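PDB 5K3H: acyl-coenzyme A oxidase acox-1.1 from Caenorhabditis elegans, which uses FAD to oxidise saturated fatty acyl-CoA thioesters to (2E)-enoyl-CoAs, passing the electrons to oxygen in the first step of peroxisomal beta-oxidation. Local coordinates for residues 70-82 with 101-113. Numbering follows the deposited sequence.
Sequences EKIMESARKLTVL and LNNEVLGIEGNPM
Lys-71 and Glu-109 close one end of this helix-to-loop contact with a salt bridge: NZ lies 2.7 Å from OE1, on that oxygen's syn lone pair, while OE2 is held by the hydroxyl of Tyr-419. The motif is a helix packed against a helix-loop segment within the acyl-CoA oxidase N-terminal region, helix 68-85 against residues 101-113. Gly-107, with positive phi, turns the chain out of helical geometry. A second lysine, Lys-78, its chain bent at chi3 (-81°), brings NZ to 2.9 Å from Val-105 O, a backbone carbonyl met at a C=O...N angle of 164°, and the same ammonium pairs with Asp-59. Lysines on a helix face thus hold a neighbouring segment through one carboxylate and one backbone carbonyl. Between the lysines, a water bridges Ser-75 OG, which donates to it, to Leu-106 O and Gly-110 O, carbonyls of the helix-loop segment.

Outward from this polar strip the contact becomes apolar. Leu-79, with CG anti to the backbone N (chi1 -165°), divides its methyls: CD1 meets Leu-106 CD1 at 3.9 Å, the two side chains crossing at about a right angle, whereas CD2 packs against Pro-112 CD and Met-113 CG. Leu-82 and Val-105 meet tip to tip, Leu-82 CG lying 4.0 Å from Val-105 CG1. Beyond them, the side chains of Leu-101 and Leu-82 pass in opposite directions, and Leu-51 of helix 38-52 touches both Leu-101 and Val-105. The loop's exit is shaped by an Asx turn, in which Asn-111 OD1 accepts Met-113 N at 2.8 Å from above the carbonyl plane.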
# COMPACT_ATOMS: atom_id res chain seq x y z
N GLU B 70 -23.41 -9.46 -1.44
CA GLU B 70 -23.40 -10.79 -0.83
C GLU B 70 -22.67 -10.78 0.51
O GLU B 70 -23.11 -11.45 1.46
CB GLU B 70 -22.75 -11.79 -1.79
CG GLU B 70 -23.53 -12.06 -3.06
CD GLU B 70 -22.70 -12.78 -4.11
OE1 GLU B 70 -21.47 -12.96 -3.88
OE2 GLU B 70 -23.25 -13.16 -5.18
N LYS B 71 -21.57 -10.04 0.62
CA LYS B 71 -20.84 -9.98 1.89
C LYS B 71 -21.72 -9.41 3.00
O LYS B 71 -21.71 -9.91 4.13
CB LYS B 71 -19.57 -9.13 1.74
CG LYS B 71 -18.46 -9.69 0.87
CD LYS B 71 -17.41 -8.61 0.70
CE LYS B 71 -16.43 -8.92 -0.43
NZ LYS B 71 -15.05 -9.14 0.04
N ILE B 72 -22.48 -8.35 2.70
CA ILE B 72 -23.30 -7.71 3.73
C ILE B 72 -24.44 -8.64 4.18
O ILE B 72 -24.71 -8.76 5.38
CB ILE B 72 -23.80 -6.34 3.22
CG1 ILE B 72 -22.59 -5.40 3.04
CG2 ILE B 72 -24.82 -5.73 4.18
CD1 ILE B 72 -22.89 -4.02 2.46
N MET B 73 -25.11 -9.32 3.23
CA MET B 73 -26.11 -10.34 3.59
C MET B 73 -25.51 -11.42 4.50
O MET B 73 -26.09 -11.78 5.53
CB MET B 73 -26.70 -10.97 2.33
CG MET B 73 -27.89 -10.20 1.75
SD MET B 73 -29.32 -10.03 2.86
CE MET B 73 -30.09 -11.64 2.66
N GLU B 74 -24.37 -11.98 4.10
CA GLU B 74 -23.72 -13.01 4.89
C GLU B 74 -23.36 -12.49 6.28
O GLU B 74 -23.55 -13.18 7.29
CB GLU B 74 -22.46 -13.49 4.15
CG GLU B 74 -21.55 -14.44 4.91
CD GLU B 74 -22.11 -15.86 4.91
OE1 GLU B 74 -23.18 -16.08 4.32
OE2 GLU B 74 -21.48 -16.76 5.49
N SER B 75 -22.84 -11.27 6.35
CA SER B 75 -22.44 -10.70 7.64
C SER B 75 -23.65 -10.53 8.56
O SER B 75 -23.55 -10.76 9.77
CB SER B 75 -21.70 -9.37 7.39
OG SER B 75 -21.17 -8.78 8.57
N ALA B 76 -24.79 -10.10 8.00
CA ALA B 76 -26.02 -9.99 8.79
C ALA B 76 -26.53 -11.36 9.22
O ALA B 76 -26.98 -11.54 10.36
CB ALA B 76 -27.09 -9.24 7.99
N ARG B 77 -26.47 -12.34 8.31
CA ARG B 77 -26.81 -13.72 8.66
C ARG B 77 -26.06 -14.19 9.90
O ARG B 77 -26.68 -14.55 10.91
CB ARG B 77 -26.50 -14.62 7.46
CG ARG B 77 -27.04 -16.04 7.59
CD ARG B 77 -26.55 -16.93 6.46
NE ARG B 77 -25.12 -17.19 6.49
CZ ARG B 77 -24.53 -17.99 7.39
NH1 ARG B 77 -25.24 -18.59 8.33
NH2 ARG B 77 -23.22 -18.17 7.35
N LYS B 78 -24.72 -14.18 9.85
CA LYS B 78 -23.90 -14.64 10.97
C LYS B 78 -24.13 -13.80 12.22
O LYS B 78 -24.10 -14.33 13.34
CB LYS B 78 -22.42 -14.60 10.59
CG LYS B 78 -22.09 -15.56 9.49
CD LYS B 78 -20.61 -15.77 9.34
CE LYS B 78 -20.01 -14.61 8.57
NZ LYS B 78 -18.67 -14.95 8.03
N LEU B 79 -24.36 -12.50 12.05
CA LEU B 79 -24.57 -11.65 13.20
C LEU B 79 -25.80 -12.07 14.00
O LEU B 79 -25.75 -12.15 15.23
CB LEU B 79 -24.68 -10.19 12.74
CG LEU B 79 -24.55 -9.05 13.73
CD1 LEU B 79 -23.28 -9.18 14.55
CD2 LEU B 79 -24.53 -7.75 12.94
N THR B 80 -26.91 -12.39 13.32
CA THR B 80 -28.11 -12.81 14.04
C THR B 80 -27.88 -14.15 14.75
O THR B 80 -28.33 -14.34 15.89
CB THR B 80 -29.32 -12.89 13.11
OG1 THR B 80 -29.05 -13.81 12.06
CG2 THR B 80 -29.67 -11.53 12.52
N VAL B 81 -27.19 -15.09 14.10
CA VAL B 81 -26.87 -16.35 14.78
C VAL B 81 -26.01 -16.10 16.01
O VAL B 81 -26.22 -16.73 17.06
CB VAL B 81 -26.18 -17.32 13.81
CG1 VAL B 81 -25.86 -18.62 14.53
CG2 VAL B 81 -27.06 -17.56 12.60
N LEU B 82 -25.05 -15.16 15.93
CA LEU B 82 -24.22 -14.83 17.09
C LEU B 82 -25.07 -14.37 18.27
O LEU B 82 -24.96 -14.92 19.37
CB LEU B 82 -23.20 -13.75 16.75
CG LEU B 82 -21.84 -14.13 16.14
CD1 LEU B 82 -20.98 -12.85 15.99
CD2 LEU B 82 -21.10 -15.23 16.91
N LEU B 101 -14.13 -13.89 19.24
CA LEU B 101 -15.29 -14.48 18.59
C LEU B 101 -15.63 -13.74 17.29
O LEU B 101 -15.85 -14.37 16.25
CB LEU B 101 -16.48 -14.46 19.56
CG LEU B 101 -17.88 -14.87 19.09
CD1 LEU B 101 -17.97 -16.36 18.78
CD2 LEU B 101 -18.91 -14.45 20.15
N ASN B 102 -15.64 -12.41 17.33
CA ASN B 102 -15.97 -11.66 16.12
C ASN B 102 -14.91 -11.85 15.04
O ASN B 102 -15.25 -11.95 13.85
CB ASN B 102 -16.18 -10.18 16.46
CG ASN B 102 -17.58 -9.89 17.08
OD1 ASN B 102 -18.51 -10.73 17.03
ND2 ASN B 102 -17.73 -8.71 17.67
N ASN B 103 -13.62 -11.92 15.41
CA ASN B 103 -12.56 -12.12 14.42
C ASN B 103 -12.72 -13.45 13.68
O ASN B 103 -12.54 -13.50 12.46
CB ASN B 103 -11.17 -12.10 15.07
CG ASN B 103 -10.78 -10.75 15.60
OD1 ASN B 103 -11.20 -9.71 15.09
ND2 ASN B 103 -9.96 -10.76 16.65
N GLU B 104 -13.03 -14.53 14.42
CA GLU B 104 -13.29 -15.83 13.82
C GLU B 104 -14.52 -15.79 12.92
O GLU B 104 -14.50 -16.25 11.77
CB GLU B 104 -13.52 -16.89 14.91
CG GLU B 104 -12.28 -17.42 15.62
CD GLU B 104 -11.85 -18.79 15.11
OE1 GLU B 104 -12.60 -19.45 14.35
OE2 GLU B 104 -10.71 -19.20 15.44
N VAL B 105 -15.63 -15.26 13.44
CA VAL B 105 -16.91 -15.35 12.75
C VAL B 105 -17.08 -14.20 11.76
O VAL B 105 -17.33 -14.43 10.58
CB VAL B 105 -18.06 -15.42 13.80
CG1 VAL B 105 -19.44 -15.31 13.17
CG2 VAL B 105 -17.98 -16.74 14.55
N LEU B 106 -16.88 -12.96 12.20
CA LEU B 106 -17.21 -11.82 11.34
C LEU B 106 -16.04 -11.33 10.50
O LEU B 106 -16.26 -10.80 9.41
CB LEU B 106 -17.78 -10.68 12.20
CG LEU B 106 -19.12 -10.97 12.95
CD1 LEU B 106 -19.53 -9.87 13.92
CD2 LEU B 106 -20.28 -11.29 11.99
N GLY B 107 -14.79 -11.54 10.95
CA GLY B 107 -13.63 -11.18 10.15
C GLY B 107 -13.26 -9.72 10.28
O GLY B 107 -13.61 -9.04 11.23
N ILE B 108 -12.50 -9.24 9.29
CA ILE B 108 -11.97 -7.88 9.33
C ILE B 108 -12.66 -6.92 8.36
O ILE B 108 -12.43 -5.70 8.47
CB ILE B 108 -10.44 -7.85 9.09
CG1 ILE B 108 -10.06 -8.42 7.71
CG2 ILE B 108 -9.73 -8.59 10.21
CD1 ILE B 108 -8.59 -8.22 7.35
N GLU B 109 -13.50 -7.41 7.43
CA GLU B 109 -14.07 -6.52 6.42
C GLU B 109 -15.28 -5.73 6.91
O GLU B 109 -15.79 -4.89 6.15
CB GLU B 109 -14.44 -7.32 5.17
CG GLU B 109 -13.25 -8.09 4.57
CD GLU B 109 -13.51 -8.66 3.17
OE1 GLU B 109 -14.32 -8.05 2.44
OE2 GLU B 109 -12.90 -9.70 2.81
N GLY B 110 -15.71 -5.92 8.16
CA GLY B 110 -16.80 -5.18 8.75
C GLY B 110 -18.03 -6.03 9.05
O GLY B 110 -18.12 -7.21 8.69
N ASN B 111 -18.99 -5.40 9.73
CA ASN B 111 -20.32 -5.98 9.92
C ASN B 111 -21.29 -4.85 10.20
O ASN B 111 -20.87 -3.72 10.46
CB ASN B 111 -20.32 -7.05 11.04
CG ASN B 111 -20.15 -6.45 12.42
OD1 ASN B 111 -21.13 -6.08 13.07
ND2 ASN B 111 -18.90 -6.34 12.88
N PRO B 112 -22.60 -5.10 10.11
CA PRO B 112 -23.60 -4.01 10.27
C PRO B 112 -23.62 -3.37 11.64
O PRO B 112 -24.28 -2.33 11.81
CB PRO B 112 -24.93 -4.71 9.99
CG PRO B 112 -24.57 -5.86 9.08
CD PRO B 112 -23.23 -6.33 9.57
N MET B 113 -22.98 -3.97 12.64
CA MET B 113 -22.97 -3.43 13.99
C MET B 113 -21.56 -3.15 14.46
O MET B 113 -21.31 -3.09 15.67
CB MET B 113 -23.71 -4.37 14.94
CG MET B 113 -25.18 -4.40 14.65
SD MET B 113 -26.13 -5.43 15.78
CE MET B 113 -25.81 -4.66 17.37
O HOH W 1 -18.74 -9.88 8.90